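Local coordinates for protein P91 (Metagenome, PDB 4ZI5) that hydrolyses phosphotriesters as a promiscuous activity and belongs to the dienelactone hydrolase family of alpha/beta hydrolases, at residues Ala16-Tyr21 with Ile29-Trp34; Ala75-Asp80 with Arg105-Ala110; Asp180-Asp185 with Ala210-Thr215. All blocks are in the same frame, centred on the assembly; numbering follows the deposited sequence.

Contact 1: residues Ala16-Tyr21 with Ile29-Trp34; sequences ARKVDY and IGEFHW
R17 and F32 form a hydrogen-bonded pair in an antiparallel beta hairpin at the edge of the alpha/beta-hydrolase sheet. R17 N donates to F32 O at 2.9 Å, and F32 N returns a straight bond (178°) to R17 O at 2.8 Å. V19 and G30 repeat the exchange. V19 N donates to G30 O, and G30 N to V19 O, both at 2.9 Å. The non-hydrogen-bonded pairs that alternate with these place CA-H groups against the same carbonyls, as where K18 CA meets G30 O. E31 and H33 use their outer backbone edge to bond A74 and A72 of strand 71-74.

The R17 side chain starts between its backbone N and carbonyl carbon (chi1 71°) and then runs extended to NE. This lays the guanidinium beside F32, with F32 CD2 3.5 Å over its centre. R17 NH1 sits over one face of the W34 ring, in a cation-pi contact with the planes 70° apart. The charge is met by E119, which takes a salt bridge from NH1, while Q117 accepts from NH2. An alanine here would remove the guanidinium, which is likely to leave E119 without its charged mate and the W34 face without its cation.

V19 CG2 packs on F32 CB. Y21 OH is bonded to D76 N. On the face carrying A16, K18 and E31, K18 NZ stays 4.1 Å from E31 OE1, too far for a salt bridge. E31 OE2 instead accepts from H33 NE2 at 2.8 Å, while A16 CB rests over the H33 ring centre.

Contact 2: residues Ala75-Asp80 with Arg105-Ala110; sequences ADMHGD and RRAQAA
R106 reaches from helix 100-115 to the backbone of M77, in the loop that follows strand 71-74. The contact joins a helix of the alpha/beta-hydrolase fold to the loop at the C-terminal end of a sheet strand.

One direct hydrogen bond links the segments. R106 NH1 donates to M77 O at 2.7 Å with an angle of 165°. The oxygen lies in the guanidinium plane, and the donor sits nearly along the C=O axis. R106 CG is anti to the backbone N (chi1 -170°), and bends at chi2 and chi3 fold the chain back, so that CG and CD also lie beside M77 O. The carboxylate of D23 forms a salt bridge with R106 NE. This buried guanidinium is therefore held by a carbonyl and a charge.

A water adds a second polar link. It donates to D76 O at 2.8 Å and to R106 O at 3.0 Å, bridging loop and helix backbones. Within the loop, D76 OD1 accepts from G79 N in an Asx motif, while D76 OD2 accepts from I29 N and A81 N.

The remaining contacts are apolar. The M77 and R106 side chains run alongside each other, head to tail. M77 is bent at chi2 and chi3, which carries CE to 3.8 Å from R106 CG. The same methyl lies near A107 CB. F48 of strand 42-48 packs against M77, A107, A75 and A110. At the far end of the contact two methyls meet: A75 CB is 3.7 Å from A110 CB.

Contact 3: residues Asp180-Asp185 with Ala210-Thr215; sequences DPLVQD and AVHSFT
D180 and H212 share a His-carboxylate hydrogen bond between two loops of the alpha/beta-hydrolase fold. The loops follow strands 171-177 and 202-207. Such a pair, with H212 also touching C131 in a probable nucleophile elbow, is consistent with the Cys-His-Asp catalytic triad of dienelactone hydrolases.

H212 has the most surface buried here, and D180 comes next. H212 ND1 donates to D180 OD2 at 2.7 Å with an angle of 161°. The oxygen is met on its syn side and lies close to the imidazole plane, although carboxylate and ring are turned 65° apart. H212 CG lies anti to the backbone N (chi1 -153°), which swings the ring over to D180. The aspartate is held in its turn. D180 to V183 forms a type I beta turn, and D180 OD1 accepts from L182 N at 2.9 Å, an Asx turn that limits rotation of the carboxylate. The backbones are close as well, with D180 CA 3.8 Å from V211 CA.

L182 covers one face of the ring. Its side chain lies roughly perpendicular to that of H212 and sets a methyl there, a CH-pi contact. The ring of H154 also meets H212 edge-to-face. L182 CD1 lies 3.8 Å above the imidazole plane, offset toward the rim and nearest to H212 CG.

Overall arrangement
The three contacts follow one another along the chain, each closing before the next opens. Contacts 1 and 2 are neighbours, with centres 12 Å apart on the same side of the chain's centre. D76 of contact 2 links the two, and Y21 packs on A109 and A110. The edge hairpin, the loop after strand 71-74 and helix 100-115 thus form one packed unit. Contact 3 stands apart, its centre about 29 Å from that of contact 1 and 24 Å from that of contact 2. It lies across the chain's centre from contact 1, at the far part of the same sheet. The sheet therefore connects the hairpin end to the probable catalytic loops.

Contact 1: residues Ala16-Tyr21 with Ile29-Trp34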
ATOM      1  N   ALA A  16     -21.594 -18.054 -12.659  1.00 16.75           N
ATOM      2  CA  ALA A  16     -21.109 -17.238 -13.761  1.00 16.31           C
ATOM      3  C   ALA A  16     -22.016 -17.429 -14.962  1.00 16.74           C
ATOM      4  O   ALA A  16     -22.587 -18.511 -15.152  1.00 17.92           O
ATOM      5  CB  ALA A  16     -19.683 -17.607 -14.108  1.00 15.89           C
ATOM      6  N   ARG A  17     -22.076 -16.414 -15.810  1.00 15.40           N
ATOM      7  CA  ARG A  17     -22.843 -16.516 -17.047  1.00 15.11           C
ATOM      8  C   ARG A  17     -22.179 -15.679 -18.113  1.00 16.81           C
ATOM      9  O   ARG A  17     -21.540 -14.661 -17.811  1.00 15.00           O
ATOM     10  CB  ARG A  17     -24.279 -16.068 -16.799  1.00 14.94           C
ATOM     11  CG  ARG A  17     -24.475 -14.571 -16.561  1.00 14.82           C
ATOM     12  CD  ARG A  17     -25.927 -14.268 -16.281  1.00 14.71           C
ATOM     13  NE  ARG A  17     -26.240 -12.839 -16.143  1.00 14.09           N
ATOM     14  CZ  ARG A  17     -26.683 -12.242 -15.035  1.00 14.66           C
ATOM     15  NH1 ARG A  17     -26.805 -12.898 -13.877  1.00 14.41           N
ATOM     16  NH2 ARG A  17     -26.978 -10.941 -15.087  1.00 14.73           N
ATOM     17  N   LYS A  18     -22.358 -16.081 -19.377  1.00 17.00           N
ATOM     18  CA  LYS A  18     -21.822 -15.308 -20.486  1.00 18.29           C
ATOM     19  C   LYS A  18     -22.668 -14.071 -20.728  1.00 17.85           C
ATOM     20  O   LYS A  18     -23.894 -14.095 -20.517  1.00 18.88           O
ATOM     21  CB  LYS A  18     -21.738 -16.162 -21.750  1.00 20.07           C
ATOM     22  CG  LYS A  18     -20.818 -17.375 -21.598  1.00 24.41           C
ATOM     23  CD  LYS A  18     -19.385 -17.000 -21.257  1.00 27.62           C
ATOM     24  CE  LYS A  18     -18.605 -18.166 -20.664  1.00 32.60           C
ATOM     25  NZ  LYS A  18     -18.769 -19.500 -21.293  1.00 35.18           N
ATOM     26  N   VAL A  19     -22.003 -12.976 -21.093  1.00 16.02           N
ATOM     27  CA  VAL A  19     -22.677 -11.738 -21.466  1.00 15.48           C
ATOM     28  C   VAL A  19     -22.161 -11.292 -22.828  1.00 16.32           C
ATOM     29  O   VAL A  19     -20.993 -10.956 -22.964  1.00 16.63           O
ATOM     30  CB  VAL A  19     -22.436 -10.620 -20.415  1.00 15.11           C
ATOM     31  CG1 VAL A  19     -23.050  -9.295 -20.842  1.00 14.64           C
ATOM     32  CG2 VAL A  19     -23.013 -11.049 -19.063  1.00 15.07           C
ATOM     33  N   ASP A  20     -23.068 -11.262 -23.811  1.00 17.47           N
ATOM     34  CA  ASP A  20     -22.796 -10.739 -25.147  1.00 18.61           C
ATOM     35  C   ASP A  20     -22.941  -9.228 -25.151  1.00 17.53           C
ATOM     36  O   ASP A  20     -23.908  -8.702 -24.631  1.00 17.22           O
ATOM     37  CB  ASP A  20     -23.799 -11.326 -26.159  1.00 19.82           C
ATOM     38  CG  ASP A  20     -23.629 -12.808 -26.342  1.00 23.08           C
ATOM     39  OD1 ASP A  20     -22.511 -13.238 -26.690  1.00 24.12           O
ATOM     40  OD2 ASP A  20     -24.613 -13.556 -26.131  1.00 24.63           O
ATOM     41  N   TYR A  21     -21.964  -8.525 -25.706  1.00 16.82           N
ATOM     42  CA  TYR A  21     -22.080  -7.092 -25.908  1.00 16.75           C
ATOM     43  C   TYR A  21     -21.275  -6.693 -27.132  1.00 18.28           C
ATOM     44  O   TYR A  21     -20.512  -7.502 -27.656  1.00 17.33           O
ATOM     45  CB  TYR A  21     -21.661  -6.320 -24.632  1.00 16.61           C
ATOM     46  CG  TYR A  21     -20.214  -6.489 -24.158  1.00 15.29           C
ATOM     47  CD1 TYR A  21     -19.817  -7.580 -23.413  1.00 15.18           C
ATOM     48  CD2 TYR A  21     -19.262  -5.514 -24.437  1.00 15.15           C
ATOM     49  CE1 TYR A  21     -18.497  -7.720 -22.973  1.00 15.32           C
ATOM     50  CE2 TYR A  21     -17.962  -5.642 -24.011  1.00 14.88           C
ATOM     51  CZ  TYR A  21     -17.573  -6.740 -23.272  1.00 15.48           C
ATOM     52  OH  TYR A  21     -16.281  -6.828 -22.817  1.00 13.99           O
ATOM     53  N   ILE A  29     -17.736 -11.224 -25.825  1.00 16.14           N
ATOM     54  CA  ILE A  29     -18.350 -12.204 -24.953  1.00 15.86           C
ATOM     55  C   ILE A  29     -17.622 -12.197 -23.617  1.00 14.95           C
ATOM     56  O   ILE A  29     -16.584 -12.832 -23.450  1.00 14.29           O
ATOM     57  CB  ILE A  29     -18.332 -13.615 -25.539  1.00 16.82           C
ATOM     58  CG1 ILE A  29     -18.697 -13.610 -27.051  1.00 19.00           C
ATOM     59  CG2 ILE A  29     -19.307 -14.469 -24.748  1.00 16.71           C
ATOM     60  CD1 ILE A  29     -18.191 -14.835 -27.796  1.00 21.44           C
ATOM     61  N   GLY A  30     -18.166 -11.448 -22.678  1.00 15.16           N
ATOM     62  CA  GLY A  30     -17.612 -11.421 -21.322  1.00 14.53           C
ATOM     63  C   GLY A  30     -18.230 -12.506 -20.443  1.00 15.12           C
ATOM     64  O   GLY A  30     -19.172 -13.198 -20.845  1.00 14.07           O
ATOM     65  N   GLU A  31     -17.721 -12.632 -19.220  1.00 15.80           N
ATOM     66  CA  GLU A  31     -18.257 -13.578 -18.248  1.00 15.60           C
ATOM     67  C   GLU A  31     -18.534 -12.860 -16.946  1.00 15.38           C
ATOM     68  O   GLU A  31     -17.637 -12.240 -16.370  1.00 14.66           O
ATOM     69  CB  GLU A  31     -17.285 -14.770 -18.018  1.00 17.67           C
ATOM     70  CG  GLU A  31     -17.913 -15.901 -17.228  1.00 17.99           C
ATOM     71  CD  GLU A  31     -16.991 -17.069 -17.071  1.00 18.59           C
ATOM     72  OE1 GLU A  31     -17.210 -18.067 -17.786  1.00 18.99           O
ATOM     73  OE2 GLU A  31     -16.039 -16.980 -16.263  1.00 17.35           O
ATOM     74  N   PHE A  32     -19.792 -12.946 -16.510  1.00 14.01           N
ATOM     75  CA  PHE A  32     -20.326 -12.209 -15.372  1.00 13.39           C
ATOM     76  C   PHE A  32     -20.451 -13.156 -14.188  1.00 13.74           C
ATOM     77  O   PHE A  32     -21.082 -14.211 -14.296  1.00 12.70           O
ATOM     78  CB  PHE A  32     -21.690 -11.642 -15.731  1.00 13.03           C
ATOM     79  CG  PHE A  32     -22.342 -10.867 -14.644  1.00 13.30           C
ATOM     80  CD1 PHE A  32     -21.889  -9.598 -14.304  1.00 13.54           C
ATOM     81  CD2 PHE A  32     -23.451 -11.387 -13.973  1.00 13.87           C
ATOM     82  CE1 PHE A  32     -22.507  -8.871 -13.320  1.00 12.92           C
ATOM     83  CE2 PHE A  32     -24.092 -10.667 -12.986  1.00 14.19           C
ATOM     84  CZ  PHE A  32     -23.630  -9.395 -12.665  1.00 13.88           C
ATOM     85  N   HIS A  33     -19.861 -12.747 -13.054  1.00 13.69           N
ATOM     86  CA  HIS A  33     -19.833 -13.531 -11.826  1.00 14.43           C
ATOM     87  C   HIS A  33     -20.591 -12.848 -10.715  1.00 14.36           C
ATOM     88  O   HIS A  33     -20.402 -11.652 -10.452  1.00 13.85           O
ATOM     89  CB  HIS A  33     -18.393 -13.743 -11.385  1.00 15.25           C
ATOM     90  CG  HIS A  33     -17.587 -14.554 -12.341  1.00 15.49           C
ATOM     91  ND1 HIS A  33     -17.054 -15.774 -12.003  1.00 16.24           N
ATOM     92  CD2 HIS A  33     -17.222 -14.324 -13.628  1.00 15.41           C
ATOM     93  CE1 HIS A  33     -16.409 -16.271 -13.043  1.00 15.92           C
ATOM     94  NE2 HIS A  33     -16.484 -15.410 -14.037  1.00 15.99           N
ATOM     95  N   TRP A  34     -21.443 -13.613 -10.040  1.00 15.00           N
ATOM     96  CA  TRP A  34     -22.186 -13.091  -8.899  1.00 15.72           C
ATOM     97  C   TRP A  34     -22.567 -14.227  -7.929  1.00 16.67           C
ATOM     98  O   TRP A  34     -22.529 -15.425  -8.288  1.00 16.18           O
ATOM     99  CB  TRP A  34     -23.425 -12.288  -9.382  1.00 15.53           C
ATOM    100  CG  TRP A  34     -24.610 -13.139  -9.708  1.00 15.73           C
ATOM    101  CD1 TRP A  34     -25.771 -13.263  -8.964  1.00 15.82           C
ATOM    102  CD2 TRP A  34     -24.763 -14.020 -10.838  1.00 15.12           C
ATOM    103  NE1 TRP A  34     -26.611 -14.172  -9.563  1.00 16.29           N
ATOM    104  CE2 TRP A  34     -26.026 -14.636 -10.719  1.00 14.93           C
ATOM    105  CE3 TRP A  34     -23.953 -14.351 -11.928  1.00 14.67           C
ATOM    106  CZ2 TRP A  34     -26.496 -15.575 -11.651  1.00 14.80           C
ATOM    107  CZ3 TRP A  34     -24.423 -15.300 -12.856  1.00 14.79           C
ATOM    108  CH2 TRP A  34     -25.671 -15.897 -12.702  1.00 14.28           C
TER

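Contact 2: residues Ala75-Asp80 with Arg105-Ala110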
ATOM      1  N   ALA A  75     -13.999  -8.948 -18.636  1.00 12.83           N
ATOM      2  CA  ALA A  75     -14.203  -8.289 -19.906  1.00 13.72           C
ATOM      3  C   ALA A  75     -13.527  -9.038 -21.064  1.00 13.62           C
ATOM      4  O   ALA A  75     -12.490  -9.673 -20.885  1.00 12.65           O
ATOM      5  CB  ALA A  75     -13.690  -6.866 -19.843  1.00 13.85           C
ATOM      6  N   ASP A  76     -14.141  -8.948 -22.238  1.00 14.81           N
ATOM      7  CA  ASP A  76     -13.541  -9.399 -23.487  1.00 15.17           C
ATOM      8  C   ASP A  76     -13.133  -8.163 -24.278  1.00 15.73           C
ATOM      9  O   ASP A  76     -13.988  -7.549 -24.955  1.00 16.99           O
ATOM     10  CB  ASP A  76     -14.550 -10.239 -24.259  1.00 15.15           C
ATOM     11  CG  ASP A  76     -14.045 -10.673 -25.651  1.00 15.81           C
ATOM     12  OD1 ASP A  76     -12.830 -10.549 -25.919  1.00 15.36           O
ATOM     13  OD2 ASP A  76     -14.888 -11.063 -26.503  1.00 15.20           O
ATOM     14  N   MET A  77     -11.856  -7.785 -24.218  1.00 15.73           N
ATOM     15  CA  MET A  77     -11.381  -6.625 -25.006  1.00 17.28           C
ATOM     16  C   MET A  77     -11.203  -6.949 -26.485  1.00 18.24           C
ATOM     17  O   MET A  77     -11.535  -6.128 -27.333  1.00 19.04           O
ATOM     18  CB  MET A  77     -10.078  -6.035 -24.461  1.00 17.59           C
ATOM     19  CG  MET A  77     -10.236  -5.324 -23.145  1.00 17.40           C
ATOM     20  SD  MET A  77     -11.184  -3.807 -23.226  1.00 17.00           S
ATOM     21  CE  MET A  77      -9.987  -2.709 -23.978  1.00 17.38           C
ATOM     22  N   HIS A  78     -10.697  -8.145 -26.787  1.00 18.21           N
ATOM     23  CA  HIS A  78     -10.341  -8.500 -28.148  1.00 19.18           C
ATOM     24  C   HIS A  78     -11.529  -8.780 -29.042  1.00 19.26           C
ATOM     25  O   HIS A  78     -11.461  -8.516 -30.244  1.00 19.34           O
ATOM     26  CB  HIS A  78      -9.380  -9.681 -28.142  1.00 19.11           C
ATOM     27  CG  HIS A  78      -8.127  -9.421 -27.375  1.00 19.84           C
ATOM     28  ND1 HIS A  78      -7.567  -8.165 -27.259  1.00 20.93           N
ATOM     29  CD2 HIS A  78      -7.317 -10.255 -26.695  1.00 19.77           C
ATOM     30  CE1 HIS A  78      -6.476  -8.239 -26.525  1.00 20.85           C
ATOM     31  NE2 HIS A  78      -6.297  -9.498 -26.177  1.00 20.42           N
ATOM     32  N   GLY A  79     -12.631  -9.262 -28.481  1.00 18.61           N
ATOM     33  CA  GLY A  79     -13.794  -9.660 -29.282  1.00 18.80           C
ATOM     34  C   GLY A  79     -13.762 -11.139 -29.583  1.00 19.47           C
ATOM     35  O   GLY A  79     -12.682 -11.734 -29.665  1.00 18.60           O
ATOM     36  N   ASP A  80     -14.950 -11.729 -29.710  1.00 20.53           N
ATOM     37  CA  ASP A  80     -15.134 -13.174 -29.908  1.00 23.18           C
ATOM     38  C   ASP A  80     -14.431 -14.047 -28.848  1.00 21.28           C
ATOM     39  O   ASP A  80     -14.048 -15.191 -29.118  1.00 19.45           O
ATOM     40  CB  ASP A  80     -14.673 -13.571 -31.334  1.00 26.23           C
ATOM     41  CG  ASP A  80     -15.126 -12.565 -32.396  1.00 32.63           C
ATOM     42  OD1 ASP A  80     -16.137 -11.855 -32.168  1.00 35.07           O
ATOM     43  OD2 ASP A  80     -14.467 -12.468 -33.458  1.00 37.92           O
ATOM     44  N   ARG A 105     -13.098   3.185 -26.118  1.00 16.33           N
ATOM     45  CA  ARG A 105     -14.450   2.757 -26.467  1.00 17.37           C
ATOM     46  C   ARG A 105     -14.653   1.292 -26.161  1.00 15.82           C
ATOM     47  O   ARG A 105     -15.711   0.907 -25.688  1.00 16.70           O
ATOM     48  CB  ARG A 105     -14.769   2.979 -27.956  1.00 19.85           C
ATOM     49  CG  ARG A 105     -14.952   4.415 -28.375  1.00 23.11           C
ATOM     50  CD  ARG A 105     -15.583   4.475 -29.772  1.00 24.81           C
ATOM     51  NE  ARG A 105     -14.705   3.953 -30.825  1.00 26.32           N
ATOM     52  CZ  ARG A 105     -13.711   4.633 -31.405  1.00 28.54           C
ATOM     53  NH1 ARG A 105     -13.399   5.864 -31.017  1.00 29.77           N
ATOM     54  NH2 ARG A 105     -12.991   4.058 -32.360  1.00 30.43           N
ATOM     55  N   ARG A 106     -13.641   0.482 -26.427  1.00 14.88           N
ATOM     56  CA  ARG A 106     -13.696  -0.937 -26.155  1.00 15.46           C
ATOM     57  C   ARG A 106     -13.821  -1.220 -24.657  1.00 14.61           C
ATOM     58  O   ARG A 106     -14.593  -2.103 -24.239  1.00 14.89           O
ATOM     59  CB  ARG A 106     -12.483  -1.648 -26.777  1.00 15.92           C
ATOM     60  CG  ARG A 106     -12.538  -3.172 -26.776  1.00 18.09           C
ATOM     61  CD  ARG A 106     -13.673  -3.747 -27.580  1.00 18.60           C
ATOM     62  NE  ARG A 106     -13.610  -3.321 -28.975  1.00 19.68           N
ATOM     63  CZ  ARG A 106     -12.821  -3.848 -29.923  1.00 21.76           C
ATOM     64  NH1 ARG A 106     -11.968  -4.824 -29.662  1.00 21.35           N
ATOM     65  NH2 ARG A 106     -12.881  -3.357 -31.162  1.00 23.62           N
ATOM     66  N   ALA A 107     -13.087  -0.461 -23.847  1.00 14.56           N
ATOM     67  CA  ALA A 107     -13.222  -0.512 -22.382  1.00 14.61           C
ATOM     68  C   ALA A 107     -14.600  -0.038 -21.874  1.00 14.73           C
ATOM     69  O   ALA A 107     -15.228  -0.694 -21.034  1.00 15.18           O
ATOM     70  CB  ALA A 107     -12.117   0.295 -21.724  1.00 14.96           C
ATOM     71  N   GLN A 108     -15.071   1.100 -22.383  1.00 14.80           N
ATOM     72  CA  GLN A 108     -16.404   1.593 -22.043  1.00 14.65           C
ATOM     73  C   GLN A 108     -17.523   0.575 -22.354  1.00 14.36           C
ATOM     74  O   GLN A 108     -18.496   0.456 -21.585  1.00 13.19           O
ATOM     75  CB  GLN A 108     -16.678   2.914 -22.740  1.00 16.21           C
ATOM     76  CG  GLN A 108     -18.014   3.555 -22.370  1.00 16.83           C
ATOM     77  CD  GLN A 108     -18.092   3.989 -20.932  1.00 18.72           C
ATOM     78  OE1 GLN A 108     -17.198   4.682 -20.434  1.00 18.90           O
ATOM     79  NE2 GLN A 108     -19.167   3.606 -20.243  1.00 19.08           N
ATOM     80  N   ALA A 109     -17.374  -0.172 -23.453  1.00 13.28           N
ATOM     81  CA  ALA A 109     -18.364  -1.195 -23.815  1.00 13.65           C
ATOM     82  C   ALA A 109     -18.463  -2.259 -22.718  1.00 13.71           C
ATOM     83  O   ALA A 109     -19.573  -2.667 -22.368  1.00 13.36           O
ATOM     84  CB  ALA A 109     -18.061  -1.832 -25.168  1.00 13.92           C
ATOM     85  N   ALA A 110     -17.320  -2.632 -22.119  1.00 13.35           N
ATOM     86  CA  ALA A 110     -17.318  -3.593 -20.991  1.00 13.41           C
ATOM     87  C   ALA A 110     -18.017  -2.987 -19.772  1.00 13.42           C
ATOM     88  O   ALA A 110     -18.823  -3.654 -19.125  1.00 13.67           O
ATOM     89  CB  ALA A 110     -15.894  -4.031 -20.648  1.00 13.52           C
TER
HETATM   90  O   HOH W   1     -14.537  -5.061 -23.911  1.00 17.35           O

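Contact 3: residues Asp180-Asp185 with Ala210-Thr215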
ATOM      1  N   ASP A 180       9.842  -4.502 -11.750  1.00 17.26           N
ATOM      2  CA  ASP A 180       9.254  -4.783 -13.052  1.00 17.56           C
ATOM      3  C   ASP A 180      10.058  -4.031 -14.138  1.00 17.99           C
ATOM      4  O   ASP A 180      10.067  -2.806 -14.155  1.00 17.85           O
ATOM      5  CB  ASP A 180       7.768  -4.333 -13.036  1.00 16.78           C
ATOM      6  CG  ASP A 180       7.027  -4.599 -14.325  1.00 17.11           C
ATOM      7  OD1 ASP A 180       7.647  -4.944 -15.352  1.00 16.13           O
ATOM      8  OD2 ASP A 180       5.775  -4.444 -14.322  1.00 17.23           O
ATOM      9  N   PRO A 181      10.722  -4.772 -15.047  1.00 18.03           N
ATOM     10  CA  PRO A 181      11.559  -4.115 -16.051  1.00 18.34           C
ATOM     11  C   PRO A 181      10.778  -3.560 -17.239  1.00 20.17           C
ATOM     12  O   PRO A 181      11.372  -2.908 -18.086  1.00 20.25           O
ATOM     13  CB  PRO A 181      12.460  -5.247 -16.538  1.00 18.70           C
ATOM     14  CG  PRO A 181      11.586  -6.472 -16.453  1.00 19.03           C
ATOM     15  CD  PRO A 181      10.699  -6.239 -15.228  1.00 19.57           C
ATOM     16  N   LEU A 182       9.485  -3.850 -17.327  1.00 19.73           N
ATOM     17  CA  LEU A 182       8.688  -3.434 -18.467  1.00 21.95           C
ATOM     18  C   LEU A 182       8.039  -2.063 -18.256  1.00 22.50           C
ATOM     19  O   LEU A 182       7.459  -1.528 -19.174  1.00 21.98           O
ATOM     20  CB  LEU A 182       7.613  -4.487 -18.754  1.00 24.14           C
ATOM     21  CG  LEU A 182       8.152  -5.900 -19.006  1.00 26.86           C
ATOM     22  CD1 LEU A 182       6.997  -6.839 -19.333  1.00 28.99           C
ATOM     23  CD2 LEU A 182       9.183  -5.916 -20.132  1.00 27.81           C
ATOM     24  N   VAL A 183       8.157  -1.492 -17.058  1.00 22.74           N
ATOM     25  CA  VAL A 183       7.581  -0.183 -16.746  1.00 24.83           C
ATOM     26  C   VAL A 183       8.698   0.737 -16.279  1.00 26.89           C
ATOM     27  O   VAL A 183       9.354   0.448 -15.289  1.00 30.43           O
ATOM     28  CB  VAL A 183       6.549  -0.309 -15.630  1.00 24.62           C
ATOM     29  CG1 VAL A 183       5.923   1.047 -15.316  1.00 26.32           C
ATOM     30  CG2 VAL A 183       5.483  -1.310 -16.003  1.00 23.56           C
ATOM     31  N   GLN A 184       8.916   1.830 -16.990  1.00 29.03           N
ATOM     32  CA  GLN A 184      10.048   2.725 -16.711  1.00 31.23           C
ATOM     33  C   GLN A 184       9.737   3.694 -15.549  1.00 32.56           C
ATOM     34  O   GLN A 184       8.583   4.136 -15.367  1.00 28.08           O
ATOM     35  CB  GLN A 184      10.438   3.491 -17.987  1.00 34.50           C
ATOM     36  CG  GLN A 184      10.662   2.618 -19.226  1.00 37.04           C
ATOM     37  CD  GLN A 184      11.588   1.425 -18.967  1.00 42.11           C
ATOM     38  OE1 GLN A 184      11.226   0.257 -19.221  1.00 45.00           O
ATOM     39  NE2 GLN A 184      12.778   1.706 -18.419  1.00 42.88           N
ATOM     40  N   ASP A 185      10.766   4.018 -14.765  1.00 32.81           N
ATOM     41  CA  ASP A 185      10.638   4.928 -13.606  1.00 33.83           C
ATOM     42  C   ASP A 185      10.034   6.259 -13.992  1.00 29.81           C
ATOM     43  O   ASP A 185       9.221   6.819 -13.253  1.00 26.98           O
ATOM     44  CB  ASP A 185      12.015   5.231 -12.982  1.00 38.19           C
ATOM     45  CG  ASP A 185      12.577   4.080 -12.185  1.00 42.60           C
ATOM     46  OD1 ASP A 185      11.820   3.144 -11.862  1.00 49.74           O
ATOM     47  OD2 ASP A 185      13.793   4.115 -11.867  1.00 49.02           O
ATOM     48  N   ALA A 210       9.026  -8.033  -6.707  1.00 15.37           N
ATOM     49  CA  ALA A 210       8.034  -8.415  -7.677  1.00 14.70           C
ATOM     50  C   ALA A 210       8.347  -7.769  -9.039  1.00 14.11           C
ATOM     51  O   ALA A 210       8.738  -6.608  -9.144  1.00 14.22           O
ATOM     52  CB  ALA A 210       6.640  -8.003  -7.182  1.00 14.86           C
ATOM     53  N   VAL A 211       8.095  -8.526 -10.089  1.00 13.45           N
ATOM     54  CA  VAL A 211       8.293  -8.072 -11.458  1.00 14.28           C
ATOM     55  C   VAL A 211       6.912  -8.050 -12.138  1.00 15.35           C
ATOM     56  O   VAL A 211       5.885  -7.913 -11.461  1.00 14.43           O
ATOM     57  CB  VAL A 211       9.345  -8.953 -12.195  1.00 14.44           C
ATOM     58  CG1 VAL A 211      10.693  -8.816 -11.520  1.00 14.99           C
ATOM     59  CG2 VAL A 211       8.903 -10.414 -12.259  1.00 14.81           C
ATOM     60  N   HIS A 212       6.869  -8.121 -13.471  1.00 14.77           N
ATOM     61  CA  HIS A 212       5.599  -8.058 -14.172  1.00 15.32           C
ATOM     62  C   HIS A 212       4.816  -9.351 -13.953  1.00 14.58           C
ATOM     63  O   HIS A 212       5.406 -10.431 -13.692  1.00 14.64           O
ATOM     64  CB  HIS A 212       5.826  -7.804 -15.673  1.00 15.32           C
ATOM     65  CG  HIS A 212       4.695  -7.113 -16.355  1.00 15.90           C
ATOM     66  ND1 HIS A 212       4.472  -5.759 -16.239  1.00 16.11           N
ATOM     67  CD2 HIS A 212       3.745  -7.575 -17.207  1.00 17.06           C
ATOM     68  CE1 HIS A 212       3.440  -5.414 -16.989  1.00 16.42           C
ATOM     69  NE2 HIS A 212       2.974  -6.500 -17.573  1.00 16.93           N
ATOM     70  N   SER A 213       3.500  -9.247 -14.112  1.00 14.33           N
ATOM     71  CA  SER A 213       2.591 -10.393 -13.989  1.00 14.50           C
ATOM     72  C   SER A 213       2.710 -11.122 -12.651  1.00 14.12           C
ATOM     73  O   SER A 213       2.476 -12.336 -12.559  1.00 14.48           O
ATOM     74  CB  SER A 213       2.795 -11.379 -15.159  1.00 14.72           C
ATOM     75  OG  SER A 213       2.491 -10.755 -16.392  1.00 16.64           O
ATOM     76  N   PHE A 214       3.016 -10.363 -11.590  1.00 13.54           N
ATOM     77  CA  PHE A 214       3.225 -10.967 -10.282  1.00 13.33           C
ATOM     78  C   PHE A 214       1.975 -11.676  -9.714  1.00 13.83           C
ATOM     79  O   PHE A 214       2.106 -12.470  -8.795  1.00 13.77           O
ATOM     80  CB  PHE A 214       3.797  -9.965  -9.269  1.00 12.86           C
ATOM     81  CG  PHE A 214       2.909  -8.779  -8.973  1.00 12.50           C
ATOM     82  CD1 PHE A 214       1.813  -8.891  -8.121  1.00 12.38           C
ATOM     83  CD2 PHE A 214       3.225  -7.513  -9.490  1.00 12.47           C
ATOM     84  CE1 PHE A 214       1.015  -7.783  -7.834  1.00 12.13           C
ATOM     85  CE2 PHE A 214       2.451  -6.398  -9.195  1.00 12.16           C
ATOM     86  CZ  PHE A 214       1.331  -6.532  -8.368  1.00 12.30           C
ATOM     87  N   THR A 215       0.787 -11.377 -10.241  1.00 13.24           N
ATOM     88  CA  THR A 215      -0.443 -11.982  -9.743  1.00 13.82           C
ATOM     89  C   THR A 215      -0.766 -13.327 -10.363  1.00 13.97           C
ATOM     90  O   THR A 215      -1.681 -13.976  -9.910  1.00 14.89           O
ATOM     91  CB  THR A 215      -1.687 -11.103 -10.007  1.00 14.61           C
ATOM     92  OG1 THR A 215      -1.869 -10.960 -11.417  1.00 15.39           O
ATOM     93  CG2 THR A 215      -1.571  -9.746  -9.365  1.00 14.36           C
TER